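Local coordinates for protein yeast glycogen phosphorylase (Saccharomyces cerevisiae, PDB 1YGP) that belongs to the carbohydrate phosphorylase family of GT-B-fold enzymes and carries a bound pyridoxal-5'-phosphate, at residues 110-113 with 114-118; 699-702 with 703-707. All coordinates share one frame; numbering follows the deposited sequence.

Interaction 1 of 2, residues 110-113 with 114-118; sequences RALD and NALIN
Residues 110-113 and 114-118 are joined by three successive backbone hydrogen bonds of the i to i+4 kind. N of A115 gives to O of A111 at 3.2 Å, N of L116 to O of L112 at 3.0 Å, and N of I117 to O of D113 at 2.9 Å. The series closes when N of N118 reaches O of N114 at 2.9 Å; the side-chain ND2 of N118 adds a weak second bond to that same oxygen.

The side chains pair along the helix one turn apart. CD2 of L112 meets CD1 of L116 at 3.5 Å, the two chains slanting across each other, and this apolar patch faces Y69 and I76 of helix 65-94 together with helix 149-153. The side chain of D113 runs at about a right angle to that of L116, with OD1 4.0 Å from L116 CB. Because CG of D113 lies anti to the backbone N (chi1 -160°), the carboxylate is carried beside its own carbonyl carbon, and OD2 forms a salt bridge with R135. I117 keeps CG1 beside its backbone N, which leaves CG1 3.7 Å from O of D113. D113, N114 and I117 also touch helix 518-524.

R110, a loop residue, precedes the helix, its side chain about 11 Å from the bound pyridoxal-5'-phosphate. The whole is a short alpha helix of about two turns, with the carboxylate of E156 accepting hydrogen bonds from its first amides, those of A111 and L112, and N118 leaving helical angles at the other end.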
loop_
_atom_site.group_PDB
_atom_site.type_symbol
_atom_site.label_atom_id
_atom_site.label_comp_id
_atom_site.label_asym_id
_atom_site.label_seq_id
_atom_site.Cartn_x
_atom_site.Cartn_y
_atom_site.Cartn_z
ATOM N N ARG A 110 -9.851 5.519 -16.369
ATOM C CA ARG A 110 -8.522 6.064 -16.123
ATOM C C ARG A 110 -8.586 7.598 -16.076
ATOM O O ARG A 110 -9.067 8.318 -16.975
ATOM C CB ARG A 110 -7.560 5.732 -17.195
ATOM C CG ARG A 110 -7.350 4.294 -17.552
ATOM C CD ARG A 110 -6.402 4.328 -18.764
ATOM N NE ARG A 110 -5.844 3.022 -19.034
ATOM C CZ ARG A 110 -5.178 2.732 -20.148
ATOM N NH1 ARG A 110 -4.970 3.609 -21.122
ATOM N NH2 ARG A 110 -4.676 1.513 -20.266
ATOM N N ALA A 111 -7.994 8.108 -14.998
ATOM C CA ALA A 111 -8.048 9.518 -14.702
ATOM C C ALA A 111 -7.176 10.487 -15.458
ATOM O O ALA A 111 -7.684 11.570 -15.740
ATOM C CB ALA A 111 -7.763 9.716 -13.242
ATOM N N LEU A 112 -5.917 10.217 -15.810
ATOM C CA LEU A 112 -5.065 11.210 -16.487
ATOM C C LEU A 112 -5.624 11.938 -17.704
ATOM O O LEU A 112 -5.674 13.168 -17.680
ATOM C CB LEU A 112 -3.707 10.607 -16.966
ATOM C CG LEU A 112 -2.357 11.357 -16.807
ATOM C CD1 LEU A 112 -1.308 10.703 -17.677
ATOM C CD2 LEU A 112 -2.425 12.770 -17.310
ATOM N N ASP A 113 -6.083 11.300 -18.779
ATOM C CA ASP A 113 -6.413 12.100 -19.952
ATOM C C ASP A 113 -7.630 12.987 -19.759
ATOM O O ASP A 113 -7.706 14.118 -20.248
ATOM C CB ASP A 113 -6.633 11.191 -21.106
ATOM C CG ASP A 113 -6.508 11.849 -22.454
ATOM O OD1 ASP A 113 -5.871 12.892 -22.573
ATOM O OD2 ASP A 113 -7.042 11.272 -23.397
ATOM N N ASN A 114 -8.559 12.449 -18.969
ATOM C CA ASN A 114 -9.718 13.182 -18.578
ATOM C C ASN A 114 -9.271 14.442 -17.861
ATOM O O ASN A 114 -9.838 15.500 -18.148
ATOM C CB ASN A 114 -10.563 12.307 -17.690
ATOM C CG ASN A 114 -11.920 12.941 -17.427
ATOM O OD1 ASN A 114 -12.163 13.401 -16.320
ATOM N ND2 ASN A 114 -12.847 13.063 -18.384
ATOM N N ALA A 115 -8.245 14.400 -17.007
ATOM C CA ALA A 115 -7.745 15.601 -16.343
ATOM C C ALA A 115 -7.118 16.547 -17.339
ATOM O O ALA A 115 -7.258 17.761 -17.219
ATOM C CB ALA A 115 -6.669 15.321 -15.322
ATOM N N LEU A 116 -6.456 16.029 -18.365
ATOM C CA LEU A 116 -5.852 16.887 -19.370
ATOM C C LEU A 116 -6.878 17.675 -20.186
ATOM O O LEU A 116 -6.633 18.833 -20.576
ATOM C CB LEU A 116 -4.986 15.989 -20.245
ATOM C CG LEU A 116 -3.475 16.078 -20.092
ATOM C CD1 LEU A 116 -3.084 15.956 -18.634
ATOM C CD2 LEU A 116 -2.826 14.981 -20.921
ATOM N N ILE A 117 -8.016 17.040 -20.478
ATOM C CA ILE A 117 -9.116 17.656 -21.215
ATOM C C ILE A 117 -9.861 18.582 -20.278
ATOM O O ILE A 117 -10.093 19.721 -20.661
ATOM C CB ILE A 117 -10.075 16.563 -21.776
ATOM C CG1 ILE A 117 -9.407 15.969 -22.996
ATOM C CG2 ILE A 117 -11.451 17.105 -22.148
ATOM C CD1 ILE A 117 -9.968 14.582 -23.270
ATOM N N ASN A 118 -10.228 18.217 -19.055
ATOM C CA ASN A 118 -10.970 19.119 -18.210
ATOM C C ASN A 118 -9.963 19.962 -17.466
ATOM O O ASN A 118 -9.864 19.893 -16.230
ATOM C CB ASN A 118 -11.793 18.359 -17.224
ATOM C CG ASN A 118 -12.807 17.497 -17.893
ATOM O OD1 ASN A 118 -13.729 17.968 -18.555
ATOM N ND2 ASN A 118 -12.615 16.199 -17.754
#

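Interaction 2 of 2, residues 699-702 with 703-707; sequences SKAE and IIIPA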
loop_
_atom_site.group_PDB
_atom_site.type_symbol
_atom_site.label_atom_id
_atom_site.label_comp_id
_atom_site.label_asym_id
_atom_site.label_seq_id
_atom_site.Cartn_x
_atom_site.Cartn_y
_atom_site.Cartn_z
ATOM N N SER A 699 -11.454 1.608 -20.648
ATOM C CA SER A 699 -10.454 2.027 -21.603
ATOM C C SER A 699 -10.592 1.241 -22.890
ATOM O O SER A 699 -10.570 1.800 -23.993
ATOM C CB SER A 699 -9.126 1.825 -20.932
ATOM O OG SER A 699 -9.205 2.525 -19.691
ATOM N N LYS A 700 -10.860 -0.058 -22.739
ATOM C CA LYS A 700 -11.098 -0.897 -23.888
ATOM C C LYS A 700 -12.353 -0.389 -24.594
ATOM O O LYS A 700 -12.356 -0.216 -25.810
ATOM C CB LYS A 700 -11.253 -2.316 -23.409
ATOM C CG LYS A 700 -9.943 -2.828 -22.813
ATOM C CD LYS A 700 -9.625 -4.178 -23.421
ATOM C CE LYS A 700 -8.424 -4.801 -22.763
ATOM N NZ LYS A 700 -8.635 -5.019 -21.342
ATOM N N ALA A 701 -13.399 -0.018 -23.852
ATOM C CA ALA A 701 -14.627 0.513 -24.427
ATOM C C ALA A 701 -14.375 1.868 -25.079
ATOM O O ALA A 701 -15.068 2.208 -26.042
ATOM C CB ALA A 701 -15.698 0.685 -23.348
ATOM N N GLU A 702 -13.389 2.656 -24.641
ATOM C CA GLU A 702 -13.102 3.906 -25.315
ATOM C C GLU A 702 -12.408 3.628 -26.642
ATOM O O GLU A 702 -12.437 4.506 -27.498
ATOM C CB GLU A 702 -12.209 4.794 -24.472
ATOM C CG GLU A 702 -12.899 5.575 -23.353
ATOM C CD GLU A 702 -11.926 6.262 -22.389
ATOM O OE1 GLU A 702 -10.980 6.918 -22.824
ATOM O OE2 GLU A 702 -12.095 6.127 -21.182
ATOM N N ILE A 703 -11.777 2.459 -26.869
ATOM C CA ILE A 703 -11.167 2.155 -28.155
ATOM C C ILE A 703 -12.206 1.472 -29.041
ATOM O O ILE A 703 -12.351 1.806 -30.222
ATOM C CB ILE A 703 -9.933 1.233 -27.963
ATOM C CG1 ILE A 703 -8.877 1.940 -27.122
ATOM C CG2 ILE A 703 -9.303 0.889 -29.306
ATOM C CD1 ILE A 703 -8.402 3.348 -27.602
ATOM N N ILE A 704 -12.969 0.543 -28.449
ATOM C CA ILE A 704 -13.976 -0.258 -29.136
ATOM C C ILE A 704 -15.176 0.544 -29.597
ATOM O O ILE A 704 -15.499 0.448 -30.782
ATOM C CB ILE A 704 -14.436 -1.402 -28.212
ATOM C CG1 ILE A 704 -13.282 -2.349 -28.046
ATOM C CG2 ILE A 704 -15.652 -2.134 -28.771
ATOM C CD1 ILE A 704 -13.571 -3.528 -27.116
ATOM N N ILE A 705 -15.859 1.343 -28.773
ATOM C CA ILE A 705 -17.025 2.069 -29.250
ATOM C C ILE A 705 -16.808 3.003 -30.457
ATOM O O ILE A 705 -17.552 2.807 -31.426
ATOM C CB ILE A 705 -17.609 2.783 -28.008
ATOM C CG1 ILE A 705 -18.336 1.680 -27.263
ATOM C CG2 ILE A 705 -18.522 3.965 -28.322
ATOM C CD1 ILE A 705 -18.866 1.938 -25.845
ATOM N N PRO A 706 -15.878 3.960 -30.613
ATOM C CA PRO A 706 -15.769 4.782 -31.830
ATOM C C PRO A 706 -15.432 4.011 -33.118
ATOM O O PRO A 706 -15.467 4.590 -34.210
ATOM C CB PRO A 706 -14.721 5.823 -31.492
ATOM C CG PRO A 706 -14.738 5.863 -29.986
ATOM C CD PRO A 706 -14.910 4.391 -29.617
ATOM N N ALA A 707 -15.043 2.731 -33.006
ATOM C CA ALA A 707 -14.711 1.894 -34.140
ATOM C C ALA A 707 -15.925 1.148 -34.650
ATOM O O ALA A 707 -15.876 0.462 -35.676
ATOM C CB ALA A 707 -13.709 0.848 -33.752
#
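The peptide carbonyl of K700 receives two amides from different directions. N of I703 stands over a face of this flat group, 61° out of its plane, at 2.9 Å from O of K700; N of I704 meets the end of the same oxygen at 2.8 Å, nearly in line with the carbonyl bond. One acceptor thus serves an i+3 and an i+4 donor, while the bond from N of I703 to O of S699 is weak. At the carbonyl of A701, N of I705 comes in tilted 31° from the plane, 3.0 Å from O of A701. The next carbonyl, that of E702, meets the proline ring instead: CD of P706 lies 3.3 Å from O of E702, and since the proline nitrogen carries no hydrogen, this carbonyl gets no i+4 backbone bond.

Among the side chains, CB of A701 touches CD1 of I705 at 4.2 Å. I705 reaches there with CG1 anti to its carbonyl carbon (chi1 -77°) and the chain extended. A701 belongs to the pyridoxal-5'-phosphate pocket, its side chain about 4 Å from the ligand. The E702 carboxylate is engaged outside, in a salt bridge from OE2 to R520.

Helix 562-584 packs on I703, I704 and P706, helix 518-524 touches E702, and helix 724-730 meets I705. Along the chain, helix 698-704 connects strands 688-693 and 710-713 of one parallel sheet.

Interactions 1 and 2 are both partly buried and local to a short helix, with centres about 16 Å apart. They meet where CG of R110 packs against OG of S699, 3.3 Å away. They lie on different helices, yet both contact helix 518-524: R520 forms a salt bridge with E702 and a weak hydrogen bond with O of R110, and Q524 touches residues of each. In 110-118 the backbone bonding is regular and the contact between leucines faces other helices. In 699-707 it is disturbed by a doubly used carbonyl and a proline, and one face, through A701, reaches the pyridoxal-5'-phosphate.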